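PDB 3PZL: agmatine ureohydrolase from Thermoplasma volcanium GSS1, which probably hydrolyses agmatine to putrescine and urea at a centre of two manganese ions, as in other agmatinases of the arginase family. Local coordinates for residues B[77-81]-B[82-86]; B[182-185]-B[186-190]; B[211-214]-B[215-218]. All coordinates share one frame; numbering follows the deposited sequence.

Contact 1: residues B[77-81]-B[82-86]; sequences IDLLA and SGMAD
The side chain of S82 turns back onto the main chain that precedes it: its OG donates to D78 O at 2.8 Å, while A81 N donates to the same oxygen at 3.2 Å. The two donors reach D78 O from opposite faces of its carbonyl plane, and the hydroxyl stands 40° out of that plane. With OG beside its own backbone N and anti to the carbonyl carbon (chi1 -57°), S82 turns the hydroxyl back toward D78 O, and CG2 of I77 lies 3.6 Å from OG. A second link is made by S82 N, which donates to L79 O at 3.0 Å. L79 O also accepts from a water, which accepts from M84 N and so bridges the turn to the start of the next strand. D78 also opens the turn with its side chain, OD1 accepting from L80 N at 3.1 Å in an Asx turn. The segment thus folds tightly between the short strand 77-78 and strand 84-90, which is outermost within the subunit in the parallel sheet of the arginase-type alpha/beta fold. G83, with phi of 64°, carries the chain from the turn into that strand. L79 and selenomethionine M84 lie obliquely across one another, and both also pack on Y65 of helix 57-65 and I294 of helix 281-303. Away from them, D78 OD2 forms a salt bridge to R186 of the second subunit.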
ATOM      1  N   ILE B  77      16.289 -30.819 -12.803  1.00 52.50           N
ATOM      2  CA  ILE B  77      15.019 -31.367 -13.237  1.00 52.15           C
ATOM      3  C   ILE B  77      14.246 -30.308 -13.983  1.00 52.48           C
ATOM      4  O   ILE B  77      14.031 -29.201 -13.465  1.00 51.33           O
ATOM      5  CB  ILE B  77      14.183 -31.802 -12.040  1.00 52.23           C
ATOM      6  CG1 ILE B  77      14.847 -33.005 -11.355  1.00 53.00           C
ATOM      7  CG2 ILE B  77      12.715 -32.077 -12.445  1.00 50.84           C
ATOM      8  CD1 ILE B  77      14.872 -34.284 -12.228  1.00 52.22           C
ATOM      9  N   ASP B  78      13.834 -30.664 -15.202  1.00 52.97           N
ATOM     10  CA  ASP B  78      12.990 -29.818 -16.040  1.00 53.32           C
ATOM     11  C   ASP B  78      11.518 -30.100 -15.702  1.00 53.12           C
ATOM     12  O   ASP B  78      11.006 -31.206 -15.917  1.00 53.31           O
ATOM     13  CB  ASP B  78      13.296 -30.080 -17.521  1.00 53.88           C
ATOM     14  CG  ASP B  78      12.362 -29.340 -18.465  1.00 56.10           C
ATOM     15  OD1 ASP B  78      11.732 -28.331 -18.061  1.00 57.44           O
ATOM     16  OD2 ASP B  78      12.267 -29.775 -19.637  1.00 59.45           O
ATOM     17  N   LEU B  79      10.845 -29.084 -15.172  1.00 52.60           N
ATOM     18  CA  LEU B  79       9.475 -29.239 -14.715  1.00 52.86           C
ATOM     19  C   LEU B  79       8.474 -29.407 -15.846  1.00 53.24           C
ATOM     20  O   LEU B  79       7.431 -30.015 -15.662  1.00 52.88           O
ATOM     21  CB  LEU B  79       9.112 -28.070 -13.822  1.00 52.62           C
ATOM     22  CG  LEU B  79       9.916 -28.080 -12.527  1.00 53.44           C
ATOM     23  CD1 LEU B  79       9.777 -26.744 -11.862  1.00 56.53           C
ATOM     24  CD2 LEU B  79       9.441 -29.179 -11.587  1.00 54.93           C
ATOM     25  N   LEU B  80       8.827 -28.881 -17.019  1.00 54.11           N
ATOM     26  CA  LEU B  80       8.025 -28.992 -18.216  1.00 55.25           C
ATOM     27  C   LEU B  80       7.874 -30.439 -18.636  1.00 56.47           C
ATOM     28  O   LEU B  80       6.878 -30.818 -19.265  1.00 57.49           O
ATOM     29  CB  LEU B  80       8.674 -28.197 -19.346  1.00 55.37           C
ATOM     30  CG  LEU B  80       8.071 -26.820 -19.591  1.00 55.37           C
ATOM     31  CD1 LEU B  80       8.671 -26.176 -20.827  1.00 54.78           C
ATOM     32  CD2 LEU B  80       6.541 -26.949 -19.712  1.00 54.47           C
ATOM     33  N   ALA B  81       8.866 -31.249 -18.290  1.00 56.81           N
ATOM     34  CA  ALA B  81       8.830 -32.657 -18.600  1.00 57.80           C
ATOM     35  C   ALA B  81       8.609 -33.502 -17.331  1.00 58.02           C
ATOM     36  O   ALA B  81       8.976 -34.679 -17.277  1.00 59.36           O
ATOM     37  CB  ALA B  81      10.104 -33.052 -19.321  1.00 58.04           C
ATOM     38  N   SER B  82       7.994 -32.907 -16.318  1.00 57.19           N
ATOM     39  CA  SER B  82       7.656 -33.652 -15.112  1.00 57.34           C
ATOM     40  C   SER B  82       6.168 -34.020 -14.910  1.00 57.53           C
ATOM     41  O   SER B  82       5.766 -34.386 -13.828  1.00 56.71           O
ATOM     42  CB  SER B  82       8.180 -32.892 -13.904  1.00 57.06           C
ATOM     43  OG  SER B  82       9.573 -32.705 -14.042  1.00 57.96           O
ATOM     44  N   GLY B  83       5.354 -33.940 -15.955  1.00 58.66           N
ATOM     45  CA  GLY B  83       3.985 -34.425 -15.865  1.00 59.73           C
ATOM     46  C   GLY B  83       3.127 -33.663 -14.867  1.00 60.26           C
ATOM     47  O   GLY B  83       2.539 -34.253 -13.973  1.00 61.35           O
HETATM   48  N   MSE B  84       3.054 -32.345 -15.023  1.00 60.29           N
HETATM   49  CA  MSE B  84       2.235 -31.493 -14.187  1.00 60.38           C
HETATM   50  C   MSE B  84       0.967 -31.117 -14.921  1.00 59.71           C
HETATM   51  O   MSE B  84       0.990 -30.862 -16.133  1.00 59.64           O
HETATM   52  CB  MSE B  84       2.971 -30.203 -13.906  1.00 61.23           C
HETATM   53  CG  MSE B  84       3.914 -30.209 -12.742  1.00 66.76           C
HETATM   54 SE   MSE B  84       4.391 -28.315 -12.364  1.00 84.31          SE
HETATM   55  CE  MSE B  84       6.100 -28.290 -13.268  1.00 72.35           C
ATOM     56  N   ALA B  85      -0.120 -31.040 -14.160  1.00 58.61           N
ATOM     57  CA  ALA B  85      -1.406 -30.554 -14.634  1.00 58.03           C
ATOM     58  C   ALA B  85      -1.982 -29.555 -13.631  1.00 57.04           C
ATOM     59  O   ALA B  85      -1.676 -29.632 -12.444  1.00 57.47           O
ATOM     60  CB  ALA B  85      -2.369 -31.725 -14.817  1.00 59.13           C
ATOM     61  N   ASP B  86      -2.811 -28.626 -14.096  1.00 55.25           N
ATOM     62  CA  ASP B  86      -3.457 -27.677 -13.208  1.00 53.96           C
ATOM     63  C   ASP B  86      -4.936 -27.729 -13.501  1.00 54.38           C
ATOM     64  O   ASP B  86      -5.370 -27.289 -14.551  1.00 54.87           O
ATOM     65  CB  ASP B  86      -2.930 -26.249 -13.447  1.00 52.86           C
ATOM     66  CG  ASP B  86      -3.329 -25.236 -12.341  1.00 51.57           C
ATOM     67  OD1 ASP B  86      -4.125 -25.553 -11.427  1.00 51.14           O
ATOM     68  OD2 ASP B  86      -2.820 -24.094 -12.387  1.00 49.03           O
TER
HETATM   69  O   HOH W   1       4.934 -30.706 -16.170  1.00 36.60           O

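Contact 2: residues B[182-185]-B[186-190]; sequences RSVS and REEFE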
ATOM      1  N   ARG B 182       5.073 -22.601  18.056  1.00 53.84           N
ATOM      2  CA  ARG B 182       5.536 -21.567  18.997  1.00 53.72           C
ATOM      3  C   ARG B 182       4.385 -20.790  19.596  1.00 54.50           C
ATOM      4  O   ARG B 182       4.598 -19.786  20.269  1.00 54.74           O
ATOM      5  CB  ARG B 182       6.501 -20.583  18.326  1.00 52.61           C
ATOM      6  CG  ARG B 182       5.974 -19.828  17.114  1.00 50.15           C
ATOM      7  CD  ARG B 182       7.169 -19.303  16.304  1.00 52.00           C
ATOM      8  NE  ARG B 182       6.839 -18.702  15.005  1.00 51.91           N
ATOM      9  CZ  ARG B 182       6.584 -19.390  13.884  1.00 52.46           C
ATOM     10  NH1 ARG B 182       6.620 -20.722  13.897  1.00 50.14           N
ATOM     11  NH2 ARG B 182       6.286 -18.751  12.741  1.00 49.87           N
ATOM     12  N   SER B 183       3.171 -21.257  19.337  1.00 55.80           N
ATOM     13  CA  SER B 183       1.941 -20.615  19.815  1.00 57.54           C
ATOM     14  C   SER B 183       0.902 -21.691  20.146  1.00 59.20           C
ATOM     15  O   SER B 183       0.366 -22.357  19.245  1.00 58.93           O
ATOM     16  CB  SER B 183       1.399 -19.622  18.750  1.00 57.00           C
ATOM     17  OG  SER B 183       0.067 -19.181  19.004  1.00 56.30           O
ATOM     18  N   VAL B 184       0.628 -21.861  21.441  1.00 61.57           N
ATOM     19  CA  VAL B 184      -0.253 -22.932  21.919  1.00 63.47           C
ATOM     20  C   VAL B 184      -1.177 -22.409  22.982  1.00 64.55           C
ATOM     21  O   VAL B 184      -0.752 -21.695  23.867  1.00 65.06           O
ATOM     22  CB  VAL B 184       0.549 -24.122  22.517  1.00 64.46           C
ATOM     23  CG1 VAL B 184      -0.398 -25.285  22.957  1.00 65.28           C
ATOM     24  CG2 VAL B 184       1.609 -24.619  21.527  1.00 63.36           C
ATOM     25  N   SER B 185      -2.450 -22.762  22.878  1.00 66.21           N
ATOM     26  CA  SER B 185      -3.434 -22.417  23.897  1.00 68.14           C
ATOM     27  C   SER B 185      -3.422 -23.463  25.018  1.00 70.51           C
ATOM     28  O   SER B 185      -3.512 -24.674  24.767  1.00 70.96           O
ATOM     29  CB  SER B 185      -4.809 -22.306  23.245  1.00 67.64           C
ATOM     30  OG  SER B 185      -5.798 -23.067  23.938  1.00 69.43           O
ATOM     31  N   ARG B 186      -3.314 -22.993  26.258  1.00 72.67           N
ATOM     32  CA  ARG B 186      -3.283 -23.876  27.451  1.00 75.21           C
ATOM     33  C   ARG B 186      -4.313 -25.025  27.477  1.00 75.91           C
ATOM     34  O   ARG B 186      -4.029 -26.122  27.974  1.00 76.02           O
ATOM     35  CB  ARG B 186      -3.444 -23.040  28.704  1.00 75.59           C
ATOM     36  CG  ARG B 186      -4.644 -22.120  28.619  1.00 79.09           C
ATOM     37  CD  ARG B 186      -5.722 -22.532  29.621  1.00 83.50           C
ATOM     38  NE  ARG B 186      -5.183 -22.518  30.984  1.00 84.98           N
ATOM     39  CZ  ARG B 186      -5.885 -22.828  32.065  1.00 87.78           C
ATOM     40  NH1 ARG B 186      -5.308 -22.788  33.264  1.00 89.64           N
ATOM     41  NH2 ARG B 186      -7.163 -23.175  31.950  1.00 88.86           N
ATOM     42  N   GLU B 187      -5.500 -24.756  26.940  1.00 76.11           N
ATOM     43  CA  GLU B 187      -6.547 -25.749  26.837  1.00 77.45           C
ATOM     44  C   GLU B 187      -6.090 -26.942  26.018  1.00 77.88           C
ATOM     45  O   GLU B 187      -6.492 -28.078  26.277  1.00 79.10           O
ATOM     46  CB  GLU B 187      -7.755 -25.124  26.203  1.00 76.97           C
ATOM     47  CG  GLU B 187      -8.081 -23.810  26.850  1.00 79.14           C
ATOM     48  CD  GLU B 187      -9.169 -23.078  26.118  1.00 81.73           C
ATOM     49  OE1 GLU B 187      -9.266 -23.278  24.878  1.00 82.47           O
ATOM     50  OE2 GLU B 187      -9.925 -22.320  26.785  1.00 81.56           O
ATOM     51  N   GLU B 188      -5.230 -26.682  25.039  1.00 77.38           N
ATOM     52  CA  GLU B 188      -4.616 -27.746  24.245  1.00 76.94           C
ATOM     53  C   GLU B 188      -3.493 -28.405  25.034  1.00 77.65           C
ATOM     54  O   GLU B 188      -3.477 -29.625  25.183  1.00 78.27           O
ATOM     55  CB  GLU B 188      -4.059 -27.194  22.937  1.00 75.54           C
ATOM     56  CG  GLU B 188      -4.905 -26.091  22.292  1.00 74.27           C
ATOM     57  CD  GLU B 188      -4.191 -25.394  21.119  1.00 72.00           C
ATOM     58  OE1 GLU B 188      -4.580 -24.270  20.767  1.00 70.79           O
ATOM     59  OE2 GLU B 188      -3.252 -25.969  20.545  1.00 70.35           O
ATOM     60  N   PHE B 189      -2.568 -27.588  25.544  1.00 77.80           N
ATOM     61  CA  PHE B 189      -1.414 -28.070  26.307  1.00 78.66           C
ATOM     62  C   PHE B 189      -1.796 -28.889  27.539  1.00 79.77           C
ATOM     63  O   PHE B 189      -1.021 -29.720  28.005  1.00 79.81           O
ATOM     64  CB  PHE B 189      -0.523 -26.900  26.741  1.00 78.68           C
ATOM     65  CG  PHE B 189       0.638 -27.312  27.634  1.00 80.42           C
ATOM     66  CD1 PHE B 189       1.867 -27.688  27.088  1.00 80.88           C
ATOM     67  CD2 PHE B 189       0.490 -27.344  29.024  1.00 81.92           C
ATOM     68  CE1 PHE B 189       2.934 -28.084  27.918  1.00 82.00           C
ATOM     69  CE2 PHE B 189       1.542 -27.740  29.855  1.00 81.64           C
ATOM     70  CZ  PHE B 189       2.764 -28.106  29.302  1.00 81.88           C
ATOM     71  N   GLU B 190      -2.980 -28.634  28.076  1.00 80.49           N
ATOM     72  CA  GLU B 190      -3.417 -29.325  29.266  1.00 81.94           C
ATOM     73  C   GLU B 190      -4.181 -30.583  28.921  1.00 82.30           C
ATOM     74  O   GLU B 190      -4.428 -31.418  29.801  1.00 83.39           O
ATOM     75  CB  GLU B 190      -4.264 -28.412  30.151  1.00 82.76           C
ATOM     76  CG  GLU B 190      -3.429 -27.560  31.129  1.00 84.28           C
ATOM     77  CD  GLU B 190      -4.285 -26.571  31.916  1.00 86.40           C
ATOM     78  OE1 GLU B 190      -5.532 -26.523  31.713  1.00 86.95           O
ATOM     79  OE2 GLU B 190      -3.688 -25.824  32.729  1.00 87.03           O
TER
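S185 O is the backbone acceptor for two N-H groups of the helical turn that follows. It accepts from E188 N at 2.7 Å and from F189 N at 3.2 Å, the two arriving from opposite faces of its carbonyl plane. The F189 bond is the straighter, at 161° about the hydrogen against 138° for E188. One residue on, E190 N donates to R186 O.

The side chain of E188 returns toward the start of the helix. Its CG is anti to its carbonyl carbon (chi1 -37°) and the chain beyond is extended, which lays the carboxylate alongside S185 and brings OE1 to S185 N at 3.4 Å in a weak hydrogen bond. S185 occupies the N-cap position, and this weak bond from the third helical residue back to the N-cap N is one half of a capping box; E188 N itself bonds S185 O. The stronger partner of the carboxylate is S147 OG, which holds OE2. S147 lies between the manganese ligands H146 and D148, and the E188 side chain is about 10 Å from a bound manganese ion; the OE2 bond joins helix 186-189 to the loop that bears those ligands.

Apolar contact is made by V184 CG1, 4.1 Å from CB of F189. The same methyl lies beside the E188 carboxylate, 3.8 Å from OE2. The F189 ring itself leads away and meets Y71 of the third subunit, whose Y73 packs on both V184 and F189.

A salt bridge joins R186 and E190. R186 NH1 lies 3.5 Å from E190 OE2, an oxygen well out of the guanidinium plane at which no N-H points, so the pairing is of charges only. OE1 sits 3.7 Å above the centre of the guanidinium, over one face.

Contact 3: residues B[211-214]-B[215-218]; sequences DKYI and EEVD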
ATOM      1  N   ASP B 211      17.477 -31.025  10.366  1.00 57.04           N
ATOM      2  CA  ASP B 211      17.837 -32.406   9.998  1.00 57.96           C
ATOM      3  C   ASP B 211      17.515 -33.466  11.056  1.00 58.59           C
ATOM      4  O   ASP B 211      16.915 -34.493  10.732  1.00 59.11           O
ATOM      5  CB  ASP B 211      19.298 -32.507   9.588  1.00 57.72           C
ATOM      6  CG  ASP B 211      19.511 -32.188   8.113  1.00 59.34           C
ATOM      7  OD1 ASP B 211      18.535 -32.176   7.336  1.00 58.17           O
ATOM      8  OD2 ASP B 211      20.667 -31.966   7.715  1.00 62.02           O
ATOM      9  N   LYS B 212      17.885 -33.212  12.311  1.00 58.47           N
ATOM     10  CA  LYS B 212      17.542 -34.123  13.406  1.00 59.16           C
ATOM     11  C   LYS B 212      16.103 -34.596  13.274  1.00 58.95           C
ATOM     12  O   LYS B 212      15.865 -35.770  13.089  1.00 59.60           O
ATOM     13  CB  LYS B 212      17.761 -33.436  14.760  1.00 59.98           C
ATOM     14  CG  LYS B 212      17.183 -34.148  15.979  1.00 61.27           C
ATOM     15  CD  LYS B 212      17.647 -33.458  17.246  1.00 65.23           C
ATOM     16  CE  LYS B 212      17.585 -34.385  18.480  1.00 68.83           C
ATOM     17  NZ  LYS B 212      16.200 -34.447  19.029  1.00 70.22           N
ATOM     18  N   TYR B 213      15.159 -33.662  13.327  1.00 58.36           N
ATOM     19  CA  TYR B 213      13.721 -33.951  13.247  1.00 57.84           C
ATOM     20  C   TYR B 213      13.273 -34.546  11.914  1.00 57.46           C
ATOM     21  O   TYR B 213      12.335 -35.329  11.866  1.00 56.49           O
ATOM     22  CB  TYR B 213      12.931 -32.694  13.620  1.00 56.89           C
ATOM     23  CG  TYR B 213      13.429 -32.144  14.946  1.00 56.86           C
ATOM     24  CD1 TYR B 213      13.052 -32.739  16.162  1.00 55.64           C
ATOM     25  CD2 TYR B 213      14.314 -31.058  14.982  1.00 54.98           C
ATOM     26  CE1 TYR B 213      13.517 -32.262  17.346  1.00 55.14           C
ATOM     27  CE2 TYR B 213      14.777 -30.576  16.161  1.00 54.04           C
ATOM     28  CZ  TYR B 213      14.381 -31.188  17.333  1.00 56.62           C
ATOM     29  OH  TYR B 213      14.849 -30.720  18.523  1.00 62.05           O
ATOM     30  N   ILE B 214      13.973 -34.182  10.842  1.00 58.06           N
ATOM     31  CA  ILE B 214      13.806 -34.849   9.534  1.00 58.76           C
ATOM     32  C   ILE B 214      14.215 -36.345   9.575  1.00 60.00           C
ATOM     33  O   ILE B 214      13.477 -37.204   9.063  1.00 59.47           O
ATOM     34  CB  ILE B 214      14.602 -34.134   8.450  1.00 57.83           C
ATOM     35  CG1 ILE B 214      14.097 -32.695   8.308  1.00 58.45           C
ATOM     36  CG2 ILE B 214      14.481 -34.867   7.150  1.00 57.46           C
ATOM     37  CD1 ILE B 214      14.866 -31.864   7.310  1.00 57.44           C
ATOM     38  N   GLU B 215      15.381 -36.629  10.183  1.00 60.92           N
ATOM     39  CA  GLU B 215      15.880 -37.999  10.383  1.00 62.40           C
ATOM     40  C   GLU B 215      14.864 -38.885  11.106  1.00 62.26           C
ATOM     41  O   GLU B 215      14.582 -39.993  10.651  1.00 62.24           O
ATOM     42  CB  GLU B 215      17.216 -38.042  11.166  1.00 63.48           C
ATOM     43  CG  GLU B 215      18.328 -37.062  10.729  1.00 67.71           C
ATOM     44  CD  GLU B 215      18.786 -37.232   9.261  1.00 73.42           C
ATOM     45  OE1 GLU B 215      18.143 -38.014   8.498  1.00 73.99           O
ATOM     46  OE2 GLU B 215      19.788 -36.561   8.866  1.00 73.74           O
ATOM     47  N   GLU B 216      14.327 -38.402  12.224  1.00 61.78           N
ATOM     48  CA  GLU B 216      13.355 -39.172  12.993  1.00 62.65           C
ATOM     49  C   GLU B 216      12.191 -39.635  12.098  1.00 62.52           C
ATOM     50  O   GLU B 216      11.968 -40.845  11.959  1.00 63.45           O
ATOM     51  CB  GLU B 216      12.832 -38.403  14.225  1.00 62.82           C
ATOM     52  CG  GLU B 216      13.877 -37.996  15.263  1.00 63.95           C
ATOM     53  CD  GLU B 216      13.317 -37.030  16.315  1.00 68.20           C
ATOM     54  OE1 GLU B 216      12.152 -36.571  16.174  1.00 68.71           O
ATOM     55  OE2 GLU B 216      14.052 -36.701  17.284  1.00 70.69           O
ATOM     56  N   VAL B 217      11.501 -38.684  11.461  1.00 61.59           N
ATOM     57  CA  VAL B 217      10.371 -38.966  10.550  1.00 60.80           C
ATOM     58  C   VAL B 217      10.731 -39.944   9.419  1.00 60.54           C
ATOM     59  O   VAL B 217      10.054 -40.932   9.206  1.00 60.25           O
ATOM     60  CB  VAL B 217       9.809 -37.663   9.916  1.00 60.18           C
ATOM     61  CG1 VAL B 217       8.693 -37.967   8.974  1.00 58.26           C
ATOM     62  CG2 VAL B 217       9.319 -36.714  11.003  1.00 60.90           C
ATOM     63  N   ASP B 218      11.797 -39.659   8.689  1.00 60.31           N
ATOM     64  CA  ASP B 218      12.241 -40.564   7.643  1.00 60.96           C
ATOM     65  C   ASP B 218      12.400 -42.032   8.095  1.00 62.72           C
ATOM     66  O   ASP B 218      12.007 -42.953   7.384  1.00 62.72           O
ATOM     67  CB  ASP B 218      13.536 -40.074   7.021  1.00 59.92           C
ATOM     68  CG  ASP B 218      13.701 -40.554   5.593  1.00 59.88           C
ATOM     69  OD1 ASP B 218      12.789 -41.226   5.074  1.00 59.65           O
ATOM     70  OD2 ASP B 218      14.733 -40.252   4.972  1.00 59.77           O
TER
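Segments 211-214 and 215-218 form successive turns of one alpha-helix, joined by i to i+4 backbone bonds from E215 N to D211 O (2.7 Å), E216 N to K212 O (3.2 Å) and D218 N to I214 O (3.0 Å), with the V217 N to Y213 O bond weak. This is helix 202-220, which precedes strand 223-229 in the alpha/beta fold and packs on helix 251-261 through I214, whose side chain touches R256, R260 and L261. On the same flank the acids turn to basic partners: D211 OD1 pairs with R256, E215 OE1 with R260, and D218 OD1 with K264 and the hydroxyl of Y263. These cations probably ease the repulsion between D211 and E215, whose carboxylates approach to 4.8 Å from OD1 to OE2.

K212, Y213 and E216 make a separate cluster. CG of K212 lies over one face of the Y213 ring, 4.1 Å above its centre, and Y213 OH is hydrogen-bonded to ND2 of N208. E216 runs beside Y213, its carboxylate plane turned 80° from the ring. A bend at the end of the lysine chain (chi4 -81°) brings K212 NZ to E216 OE2 at 3.6 Å, a salt bridge on an exposed part of the helix.

Overall arrangement
The three contacts follow one another along the chain without touching, all within the arginase-type fold. Contacts 1 and 2 lie on opposite sides of the chain's centre, 41 Å apart between centres: the first leads into strand 84-90, at one margin of the parallel sheet within the subunit, while the second follows strand 176-180, next to 198-201, the outermost strand at the other margin within the subunit. Contact 3, in helix 202-220, is 24 Å from contact 2 and 28 Å from contact 1, centre to centre. Contacts 1 and 2 both face neighbouring subunits of the six-chain assembly, whereas contact 3 touches none. Of the three, contact 2 alone approaches the manganese site.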